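PDB 3OKP: GDP-mannose-dependent alpha-(1-6)-phosphatidylinositol monomannoside mannosyltransferase from Corynebacterium glutamicum, which belongs to the GT-B glycosyltransferases, enzymes built from two Rossmann-like domains that face each other across a cleft. Local coordinates for residues Q231-G236 / N254-G259; P199-N204 / I275-A280; D214-A219 / D332-L337; S186-K191 / I267-A272. All coordinates share one frame; numbering follows the deposited sequence.

Contact 1. Residues Q231-G236 / N254-G259; sequences QLLIVG and NVKFLG. With GDD (guanosine-5'-diphosphate-alpha-D-mannose), chain B.
Q231 meets the neighbouring strand through its side chain: OE1 accepts a hydrogen bond from K256 NZ at 2.7 Å, with the lysine nitrogen tilted out of the amide's carbonyl plane. A bend at chi2 (-69°) folds the glutamine back toward K256, whose own chain bends at chi2 and chi4 to reach it, while NE2 is held by the carbonyl of Q253. Next, L232 brackets V255, its N donating to N254 O at 2.8 Å and its O accepting from K256 N; both bonds are almost straight. L233 turns to the other face, where its CD2 rests on K256 CB at 3.8 Å. I234 repeats the two-way pattern, from its N to K256 O and from L258 N to its O. Its side chain shares a face with V255 and F257: CD1 lies 3.7 Å from V255 CG1 and 3.6 Å from F257 CE1, so one methyl fills the angle between them. V235 divides its methyls, CG2 packing on L258 CD1 and CG1 approaching O6 of the bound GDD at 3.4 Å. G236, with a phi of 136° that suits glycine, sends its N to G259 O at 2.9 Å from above the carbonyl plane. A water there donates to I234 O and G236 O and accepts from G259 N. The strands, 21° from parallel, belong to a beta-alpha-beta unit with helix 241-247. Strand 255-259 is outermost; strand 200-204 flanks 231-235 on its other edge, helix 213-226 packs on L232 and I234, and helix 263-272 meets L233 and V235.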
# COMPACT_ATOMS: atom_id res chain seq x y z
N GLN A 231 3.88 26.22 -4.59
CA GLN A 231 4.71 25.23 -5.26
C GLN A 231 4.07 23.85 -5.22
O GLN A 231 3.72 23.35 -4.14
CB GLN A 231 6.11 25.17 -4.65
CG GLN A 231 6.92 26.46 -4.78
CD GLN A 231 7.32 26.77 -6.21
OE1 GLN A 231 7.59 25.87 -7.01
NE2 GLN A 231 7.38 28.06 -6.54
N LEU A 232 3.92 23.25 -6.39
CA LEU A 232 3.51 21.86 -6.51
C LEU A 232 4.75 21.00 -6.71
O LEU A 232 5.47 21.14 -7.71
CB LEU A 232 2.53 21.67 -7.68
CG LEU A 232 2.09 20.24 -8.03
CD1 LEU A 232 1.40 19.54 -6.86
CD2 LEU A 232 1.20 20.25 -9.26
N LEU A 233 5.01 20.13 -5.74
CA LEU A 233 6.15 19.23 -5.81
C LEU A 233 5.71 17.86 -6.29
O LEU A 233 4.94 17.17 -5.62
CB LEU A 233 6.85 19.12 -4.45
CG LEU A 233 7.29 20.42 -3.75
CD1 LEU A 233 7.89 20.09 -2.40
CD2 LEU A 233 8.27 21.21 -4.60
N ILE A 234 6.19 17.49 -7.47
CA ILE A 234 5.90 16.18 -8.03
C ILE A 234 7.07 15.25 -7.75
O ILE A 234 8.15 15.37 -8.34
CB ILE A 234 5.53 16.29 -9.54
CG1 ILE A 234 4.22 17.06 -9.70
CG2 ILE A 234 5.42 14.90 -10.16
CD1 ILE A 234 3.96 17.58 -11.10
N VAL A 235 6.85 14.35 -6.79
CA VAL A 235 7.89 13.42 -6.34
C VAL A 235 7.60 12.02 -6.88
O VAL A 235 6.52 11.47 -6.64
CB VAL A 235 7.99 13.39 -4.79
CG1 VAL A 235 9.04 12.39 -4.32
CG2 VAL A 235 8.30 14.78 -4.24
N GLY A 236 8.56 11.48 -7.62
CA GLY A 236 8.44 10.14 -8.18
C GLY A 236 8.90 10.05 -9.62
O GLY A 236 9.31 11.05 -10.22
N ASN A 254 6.14 27.31 -10.82
CA ASN A 254 5.41 26.86 -9.63
C ASN A 254 5.25 25.34 -9.52
O ASN A 254 4.56 24.85 -8.61
CB ASN A 254 4.04 27.54 -9.57
CG ASN A 254 4.13 29.04 -9.46
OD1 ASN A 254 4.35 29.74 -10.45
ND2 ASN A 254 3.96 29.56 -8.24
N VAL A 255 5.86 24.61 -10.44
CA VAL A 255 5.79 23.15 -10.46
C VAL A 255 7.21 22.59 -10.51
O VAL A 255 8.00 22.95 -11.39
CB VAL A 255 4.95 22.62 -11.66
CG1 VAL A 255 4.96 21.10 -11.71
CG2 VAL A 255 3.52 23.13 -11.58
N LYS A 256 7.53 21.71 -9.56
CA LYS A 256 8.85 21.11 -9.48
C LYS A 256 8.81 19.59 -9.65
O LYS A 256 8.13 18.89 -8.90
CB LYS A 256 9.52 21.47 -8.14
CG LYS A 256 9.56 22.97 -7.81
CD LYS A 256 10.60 23.71 -8.64
CE LYS A 256 10.70 25.18 -8.24
NZ LYS A 256 9.58 25.99 -8.79
N PHE A 257 9.53 19.10 -10.66
CA PHE A 257 9.71 17.67 -10.86
C PHE A 257 11.00 17.24 -10.18
O PHE A 257 12.10 17.42 -10.71
CB PHE A 257 9.75 17.33 -12.36
CG PHE A 257 8.43 17.54 -13.06
CD1 PHE A 257 7.50 16.51 -13.11
CD2 PHE A 257 8.13 18.76 -13.65
CE1 PHE A 257 6.27 16.70 -13.76
CE2 PHE A 257 6.92 18.95 -14.29
CZ PHE A 257 5.99 17.92 -14.35
N LEU A 258 10.86 16.67 -8.99
CA LEU A 258 12.00 16.35 -8.14
C LEU A 258 12.59 14.96 -8.42
O LEU A 258 13.64 14.61 -7.89
CB LEU A 258 11.63 16.49 -6.66
CG LEU A 258 11.13 17.85 -6.15
CD1 LEU A 258 10.86 17.79 -4.65
CD2 LEU A 258 12.11 18.98 -6.47
N GLY A 259 11.90 14.19 -9.26
CA GLY A 259 12.32 12.82 -9.57
C GLY A 259 12.06 11.88 -8.41
O GLY A 259 11.33 12.23 -7.47
N2 GDD B . 11.59 6.34 -1.93
C2 GDD B . 10.57 6.79 -2.69
N1 GDD B . 10.77 7.81 -3.56
N3 GDD B . 9.34 6.23 -2.56
C4 GDD B . 8.30 6.67 -3.32
C5 GDD B . 8.50 7.71 -4.22
C6 GDD B . 9.76 8.28 -4.33
O6 GDD B . 9.97 9.21 -5.13
N7 GDD B . 7.32 7.94 -4.82
C8 GDD B . 6.41 7.07 -4.31
N9 GDD B . 7.02 6.30 -3.40
C1' GDD B . 6.41 5.22 -2.59
C2' GDD B . 5.46 5.80 -1.55
O2' GDD B . 6.15 6.20 -0.37
C3' GDD B . 4.50 4.66 -1.30
O3' GDD B . 4.96 3.84 -0.21
C4' GDD B . 4.50 3.85 -2.59
O4' GDD B . 5.62 4.31 -3.36
C5' GDD B . 3.21 4.03 -3.39
O5' GDD B . 2.27 3.00 -3.08
PA GDD B . 0.84 3.18 -3.26
O1A GDD B . 0.24 2.24 -2.72
O2A GDD B . 0.46 4.26 -2.73
O3A GDD B . 0.49 3.23 -4.67
PB GDD B . 0.88 2.23 -5.65
O2B GDD B . 0.86 1.08 -5.16
O3B GDD B . 0.08 2.27 -6.61
O1B GDD B . 2.20 2.52 -6.16
O HOH W 1 9.15 13.87 -10.40

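Contact 2. Residues P199-N204 / I275-A280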
# COMPACT_ATOMS: atom_id res chain seq x y z
N PRO A 199 3.82 28.34 0.17
CA PRO A 199 2.75 27.35 0.11
C PRO A 199 3.23 26.12 -0.66
O PRO A 199 3.66 26.24 -1.81
CB PRO A 199 1.63 28.08 -0.67
CG PRO A 199 2.06 29.52 -0.76
CD PRO A 199 3.55 29.48 -0.71
N VAL A 200 3.19 24.96 -0.02
CA VAL A 200 3.76 23.75 -0.59
C VAL A 200 2.73 22.63 -0.67
O VAL A 200 2.17 22.20 0.35
CB VAL A 200 5.01 23.27 0.20
CG1 VAL A 200 5.53 21.94 -0.36
CG2 VAL A 200 6.12 24.32 0.17
N ILE A 201 2.48 22.17 -1.89
CA ILE A 201 1.62 21.02 -2.16
C ILE A 201 2.50 19.87 -2.63
O ILE A 201 3.23 20.01 -3.62
CB ILE A 201 0.55 21.32 -3.24
CG1 ILE A 201 -0.23 22.60 -2.90
CG2 ILE A 201 -0.39 20.12 -3.43
CD1 ILE A 201 -0.87 23.28 -4.12
N ALA A 202 2.44 18.75 -1.92
CA ALA A 202 3.26 17.59 -2.27
C ALA A 202 2.43 16.47 -2.88
O ALA A 202 1.34 16.14 -2.39
CB ALA A 202 4.02 17.09 -1.05
N CYS A 203 2.94 15.89 -3.96
CA CYS A 203 2.37 14.69 -4.55
C CYS A 203 3.44 13.63 -4.73
O CYS A 203 4.25 13.72 -5.66
CB CYS A 203 1.67 14.98 -5.88
SG CYS A 203 0.89 13.52 -6.64
N ASN A 204 3.47 12.65 -3.83
CA ASN A 204 4.34 11.49 -3.95
C ASN A 204 3.55 10.35 -4.56
O ASN A 204 2.51 9.97 -4.03
CB ASN A 204 4.90 11.06 -2.58
CG ASN A 204 5.46 12.21 -1.78
OD1 ASN A 204 5.96 13.19 -2.33
ND2 ASN A 204 5.38 12.10 -0.45
N ILE A 275 0.08 20.76 2.23
CA ILE A 275 -0.97 19.84 1.78
C ILE A 275 -0.35 18.68 1.01
O ILE A 275 0.59 18.89 0.23
CB ILE A 275 -2.01 20.56 0.85
CG1 ILE A 275 -2.61 21.80 1.53
CG2 ILE A 275 -3.12 19.60 0.41
CD1 ILE A 275 -3.37 22.71 0.58
N PHE A 276 -0.85 17.47 1.24
CA PHE A 276 -0.58 16.34 0.35
C PHE A 276 -1.80 16.13 -0.54
O PHE A 276 -2.93 16.01 -0.05
CB PHE A 276 -0.26 15.06 1.12
CG PHE A 276 -0.05 13.85 0.23
CD1 PHE A 276 -1.13 13.04 -0.14
CD2 PHE A 276 1.22 13.54 -0.26
CE1 PHE A 276 -0.94 11.94 -0.98
CE2 PHE A 276 1.42 12.45 -1.09
CZ PHE A 276 0.34 11.64 -1.46
N ALA A 277 -1.57 16.07 -1.85
CA ALA A 277 -2.66 15.88 -2.80
C ALA A 277 -2.30 14.82 -3.83
O ALA A 277 -1.20 14.83 -4.40
CB ALA A 277 -3.00 17.20 -3.49
N MET A 278 -3.22 13.89 -4.04
CA MET A 278 -3.10 12.88 -5.10
C MET A 278 -4.52 12.48 -5.49
O MET A 278 -5.10 11.57 -4.90
CB MET A 278 -2.28 11.67 -4.63
CG MET A 278 -1.76 10.79 -5.76
SD MET A 278 -2.89 9.47 -6.26
CE MET A 278 -2.51 8.21 -5.04
N PRO A 279 -5.10 13.20 -6.48
CA PRO A 279 -6.49 12.98 -6.87
C PRO A 279 -6.64 11.80 -7.83
O PRO A 279 -6.96 11.98 -9.01
CB PRO A 279 -6.87 14.31 -7.54
CG PRO A 279 -5.59 14.84 -8.10
CD PRO A 279 -4.45 14.25 -7.29
N ALA A 280 -6.42 10.60 -7.30
CA ALA A 280 -6.49 9.36 -8.07
C ALA A 280 -7.84 9.18 -8.78
O ALA A 280 -8.89 9.42 -8.19
CB ALA A 280 -6.21 8.15 -7.17
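F276 is the flat group around which N204 and A202 are arranged. With CG anti to the backbone N (chi1 177°), the ring extends toward the far end of strand 200-204, where F276 CE2 comes 3.4 Å from N204 N and F276 CD2 an equal 3.4 Å from A202 O; both approaches are oblique to the ring. The N204 amide crosses it with the planes 65° apart, N204 ND2 lying 4.0 Å from F276 CE2. That ND2 is buried and has no polar partner in the model. C203 turns to A277 and M278 instead: C203 CB and SG both lie close to A277 O, at 3.2 and 3.3 Å, and SG also meets M278 CG. Further back, I201 CG2 meets A277 CB at 3.9 Å. Three backbone bonds fix the parallel register, I275 N to V200 O, A202 N to I275 O (2.8 Å) and A277 N to A202 O; the strand axes, 42° apart, then diverge. Both strands are interior to the six-stranded sheet, 231-235 flanking 200-204 and 306-308 flanking 275-278. Helix 294-301 touches F276 through V295 and A299, while I201 and I275 face helix 331-342 and L216 of helix 213-226 reaches C203 and A277.

Contact 3. Residues D214-A219 / D332-L337; sequences DSLIKA and DKLSEL
A219 and S335 mark the closest backbone approach, with their CA atoms 5.0 Å apart. The helical segments pass at 9.1 Å between axes with a signed crossing angle of -74°, so the interface is confined to a small patch rather than a long seam. Small residues permit this proximity: S335 CB lies 3.4 Å from A219 O, and the two CB atoms also touch. The main side chain is L334, whose CG is anti to the backbone N (chi1 -179°), which carries its branches across to the neighbouring helix. CD2 is the leading methyl. L334 CD2 lies 3.6 Å from S215 O, 3.9 Å from A219 CB and 3.9 Å from L216 CD1, so it touches S215, L216 and A219 at once. The L216 and L334 side chains cross at about a right angle, methyl against methyl, with L334 CD1 also close to L216 CD1. No hydrogen bond joins the segments; the contact is van der Waals packing, partly of carbon against backbone carbonyl oxygens. The S335 hydroxyl is turned back on its own helix: S335 OG, at chi1 64°, has V331 O and D332 O as possible acceptors. At the start of 214-219, D214 is directed elsewhere, forming a salt bridge with R281. L216 also touches L232 and P279, so the patch is continuous with strand 231-235 through L232 and with the loop at P279. Two helices that cross on one face of a parallel sheet, here helix 213-226, which follows strand 200-204, and helix 331-342, which follows strand 323-325, are part of the layered alpha/beta architecture of a Rossmann-like domain of the GT-B fold.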
# COMPACT_ATOMS: atom_id res chain seq x y z
N ASP A 214 -1.57 15.07 -13.47
CA ASP A 214 -2.11 15.89 -14.57
C ASP A 214 -3.27 16.76 -14.11
O ASP A 214 -3.35 17.93 -14.48
CB ASP A 214 -2.48 15.03 -15.80
CG ASP A 214 -3.36 13.82 -15.48
OD1 ASP A 214 -3.90 13.71 -14.35
OD2 ASP A 214 -3.52 12.98 -16.38
N SER A 215 -4.15 16.20 -13.27
CA SER A 215 -5.27 16.94 -12.69
C SER A 215 -4.76 18.09 -11.80
O SER A 215 -5.30 19.20 -11.85
CB SER A 215 -6.17 16.01 -11.87
OG SER A 215 -6.65 14.94 -12.65
N LEU A 216 -3.74 17.80 -11.01
CA LEU A 216 -3.07 18.79 -10.15
C LEU A 216 -2.46 19.94 -10.96
O LEU A 216 -2.65 21.11 -10.61
CB LEU A 216 -1.99 18.10 -9.29
CG LEU A 216 -2.14 17.93 -7.77
CD1 LEU A 216 -3.56 18.11 -7.23
CD2 LEU A 216 -1.53 16.61 -7.30
N ILE A 217 -1.74 19.59 -12.02
CA ILE A 217 -1.12 20.58 -12.91
C ILE A 217 -2.16 21.49 -13.55
O ILE A 217 -1.96 22.71 -13.65
CB ILE A 217 -0.22 19.89 -13.98
CG1 ILE A 217 1.07 19.37 -13.33
CG2 ILE A 217 0.11 20.85 -15.12
CD1 ILE A 217 1.81 18.32 -14.15
N LYS A 218 -3.28 20.91 -13.97
CA LYS A 218 -4.37 21.66 -14.60
C LYS A 218 -5.09 22.59 -13.62
O LYS A 218 -5.68 23.59 -14.03
CB LYS A 218 -5.35 20.72 -15.30
CG LYS A 218 -4.80 20.09 -16.58
CD LYS A 218 -5.78 19.12 -17.21
CE LYS A 218 -5.14 18.37 -18.37
NZ LYS A 218 -6.14 17.55 -19.12
N ALA A 219 -5.03 22.25 -12.34
CA ALA A 219 -5.62 23.07 -11.29
C ALA A 219 -4.70 24.22 -10.84
O ALA A 219 -5.17 25.18 -10.22
CB ALA A 219 -6.02 22.21 -10.09
N ASP A 332 -12.11 23.26 -11.19
CA ASP A 332 -12.58 24.34 -10.33
C ASP A 332 -12.63 23.94 -8.86
O ASP A 332 -12.20 24.70 -7.99
CB ASP A 332 -13.94 24.87 -10.79
CG ASP A 332 -13.82 25.84 -11.95
OD1 ASP A 332 -12.69 26.17 -12.37
OD2 ASP A 332 -14.87 26.29 -12.45
N LYS A 333 -13.16 22.75 -8.57
CA LYS A 333 -13.28 22.28 -7.19
C LYS A 333 -11.92 21.95 -6.57
O LYS A 333 -11.66 22.31 -5.42
CB LYS A 333 -14.24 21.09 -7.09
CG LYS A 333 -14.52 20.59 -5.67
CD LYS A 333 -15.29 21.60 -4.83
CE LYS A 333 -15.54 21.07 -3.42
NZ LYS A 333 -16.32 22.01 -2.58
N LEU A 334 -11.06 21.29 -7.34
CA LEU A 334 -9.71 20.94 -6.89
C LEU A 334 -8.89 22.19 -6.55
O LEU A 334 -8.26 22.25 -5.49
CB LEU A 334 -8.99 20.07 -7.92
CG LEU A 334 -7.56 19.57 -7.63
CD1 LEU A 334 -7.46 18.83 -6.29
CD2 LEU A 334 -7.07 18.69 -8.76
N SER A 335 -8.91 23.18 -7.44
CA SER A 335 -8.19 24.43 -7.18
C SER A 335 -8.80 25.18 -6.00
O SER A 335 -8.07 25.72 -5.17
CB SER A 335 -8.10 25.30 -8.44
OG SER A 335 -9.39 25.72 -8.86
N GLU A 336 -10.13 25.18 -5.92
CA GLU A 336 -10.86 25.82 -4.81
C GLU A 336 -10.48 25.21 -3.46
O GLU A 336 -10.19 25.94 -2.51
CB GLU A 336 -12.38 25.71 -5.04
CG GLU A 336 -13.23 26.43 -4.01
CD GLU A 336 -14.72 26.34 -4.33
OE1 GLU A 336 -15.32 25.28 -4.08
OE2 GLU A 336 -15.28 27.34 -4.83
N LEU A 337 -10.49 23.88 -3.39
CA LEU A 337 -10.05 23.13 -2.21
C LEU A 337 -8.61 23.46 -1.81
O LEU A 337 -8.32 23.64 -0.63
CB LEU A 337 -10.20 21.62 -2.44
CG LEU A 337 -11.32 20.81 -1.76
CD1 LEU A 337 -12.49 21.65 -1.25
CD2 LEU A 337 -11.82 19.69 -2.66

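Contact 4. Residues S186-K191 / I267-A272; sequences SATRKK and INTLAA
R189 grips the carbonyl of A272 side-on with two nitrogens: NE and NH2 each donate to A272 O at 2.9 Å. Sharing one acceptor bends both bonds, to N-H...O angles of 138° and 135°, and the oxygen lies 18° out of the guanidinium plane. The remaining donors also have partners. NH2 forms a salt bridge with D274 OD2, and NH1 is hydrogen-bonded to T195 O and T198 O, so five bonds match the five N-H groups and would fix the rotation of the guanidinium. D274 OD2 in turn receives V200 N at the start of the adjacent strand. These partners place the contact in the Rossmann-like domain at the head of strand 200-204: helix 182-191 leads into that strand, helix 263-272 leads into strand 275-278, and the two helices meet almost crosswise, 9.1 Å between segment axes. Beside the arginine, T188 makes the apolar touch. Its CG2 points at the other helix and lies 3.9 Å from A272 CB and 3.5 Å from N268 O. Its hydroxyl is doubly engaged: OG1 is hydrogen-bonded to D184 O of its own helix, and a water donates to it at 2.8 Å. The same water donates to N268 O at 2.7 Å, bridging the helices where no direct bond joins T188 and N268. N268 OD1 accepts from Q264 NE2, while N268 CB packs against T188 OG1 at 3.7 Å. T269 OG1, at the margin of the T188 methyl, is bonded back to D265 O.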
# COMPACT_ATOMS: atom_id res chain seq x y z
N SER A 186 11.66 23.66 8.71
CA SER A 186 12.25 24.90 8.23
C SER A 186 13.48 24.65 7.37
O SER A 186 13.64 25.25 6.31
CB SER A 186 12.58 25.84 9.40
OG SER A 186 12.87 27.14 8.93
N ALA A 187 14.34 23.73 7.81
CA ALA A 187 15.56 23.37 7.08
C ALA A 187 15.28 22.68 5.75
O ALA A 187 15.96 22.95 4.75
CB ALA A 187 16.49 22.52 7.95
N THR A 188 14.29 21.78 5.73
CA THR A 188 13.89 21.08 4.51
C THR A 188 13.45 22.07 3.42
O THR A 188 13.87 21.96 2.27
CB THR A 188 12.77 20.04 4.79
OG1 THR A 188 13.26 19.06 5.72
CG2 THR A 188 12.33 19.33 3.51
N ARG A 189 12.63 23.04 3.81
CA ARG A 189 12.14 24.06 2.89
C ARG A 189 13.29 24.89 2.30
O ARG A 189 13.31 25.16 1.10
CB ARG A 189 11.11 24.95 3.58
CG ARG A 189 9.73 24.33 3.62
CD ARG A 189 8.87 24.87 4.75
NE ARG A 189 7.49 24.40 4.62
CZ ARG A 189 6.53 25.06 4.00
NH1 ARG A 189 6.77 26.25 3.46
NH2 ARG A 189 5.31 24.54 3.92
N LYS A 190 14.24 25.27 3.15
CA LYS A 190 15.43 26.01 2.71
C LYS A 190 16.30 25.18 1.76
O LYS A 190 16.87 25.73 0.81
CB LYS A 190 16.24 26.50 3.90
CG LYS A 190 15.60 27.67 4.65
CD LYS A 190 16.53 28.23 5.71
CE LYS A 190 15.84 29.32 6.53
NZ LYS A 190 14.74 28.78 7.37
N LYS A 191 16.40 23.88 2.02
CA LYS A 191 17.09 22.95 1.12
C LYS A 191 16.47 22.95 -0.27
O LYS A 191 17.18 22.87 -1.28
CB LYS A 191 17.09 21.53 1.72
CG LYS A 191 17.87 20.49 0.91
CD LYS A 191 17.82 19.11 1.57
CE LYS A 191 18.74 18.12 0.85
NZ LYS A 191 18.20 17.72 -0.48
N ILE A 267 10.44 11.58 2.79
CA ILE A 267 9.73 11.77 4.07
C ILE A 267 9.86 13.22 4.57
O ILE A 267 8.85 13.84 4.94
CB ILE A 267 10.21 10.76 5.16
CG1 ILE A 267 9.85 9.32 4.74
CG2 ILE A 267 9.60 11.09 6.53
CD1 ILE A 267 10.41 8.23 5.64
N ASN A 268 11.08 13.75 4.57
CA ASN A 268 11.34 15.12 5.00
C ASN A 268 10.56 16.15 4.19
O ASN A 268 9.98 17.08 4.74
CB ASN A 268 12.84 15.44 4.93
CG ASN A 268 13.66 14.65 5.95
OD1 ASN A 268 13.13 14.14 6.94
ND2 ASN A 268 14.97 14.56 5.71
N THR A 269 10.54 15.95 2.87
CA THR A 269 9.79 16.78 1.94
C THR A 269 8.28 16.68 2.20
O THR A 269 7.59 17.70 2.26
CB THR A 269 10.12 16.40 0.48
OG1 THR A 269 11.54 16.51 0.27
CG2 THR A 269 9.39 17.30 -0.52
N LEU A 270 7.79 15.45 2.37
CA LEU A 270 6.39 15.21 2.69
C LEU A 270 5.97 15.94 3.97
O LEU A 270 5.00 16.69 3.97
CB LEU A 270 6.11 13.71 2.79
CG LEU A 270 4.73 13.19 3.24
CD1 LEU A 270 3.60 13.76 2.39
CD2 LEU A 270 4.70 11.67 3.21
N ALA A 271 6.75 15.74 5.04
CA ALA A 271 6.44 16.32 6.35
C ALA A 271 6.50 17.85 6.38
O ALA A 271 5.87 18.48 7.23
CB ALA A 271 7.37 15.73 7.41
N ALA A 272 7.24 18.44 5.44
CA ALA A 272 7.39 19.89 5.36
C ALA A 272 6.30 20.58 4.53
O ALA A 272 6.18 21.81 4.54
CB ALA A 272 8.78 20.25 4.83
O HOH W 2 11.05 17.98 7.00

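From the N terminus, the chain opens contact 4 at 186-191, contact 2 at 199-204 and contact 3 at 214-219 before contact 1 begins at 231-236. Contact 1 closes first, at 254-259, and lies within all three larger loops. Contact 4 closes next at 267-272, contact 2 at 275-280 and contact 3 last at 332-337, so these three cross one another in every pairing. Contacts 1 and 2 join consecutive strands of one sheet through strands 231-235 and 200-204. Contact 3 packs on one face, with L216 reaching L232 and C203; contact 4 lies on the other, with T269 touching L233 and L270 touching F276.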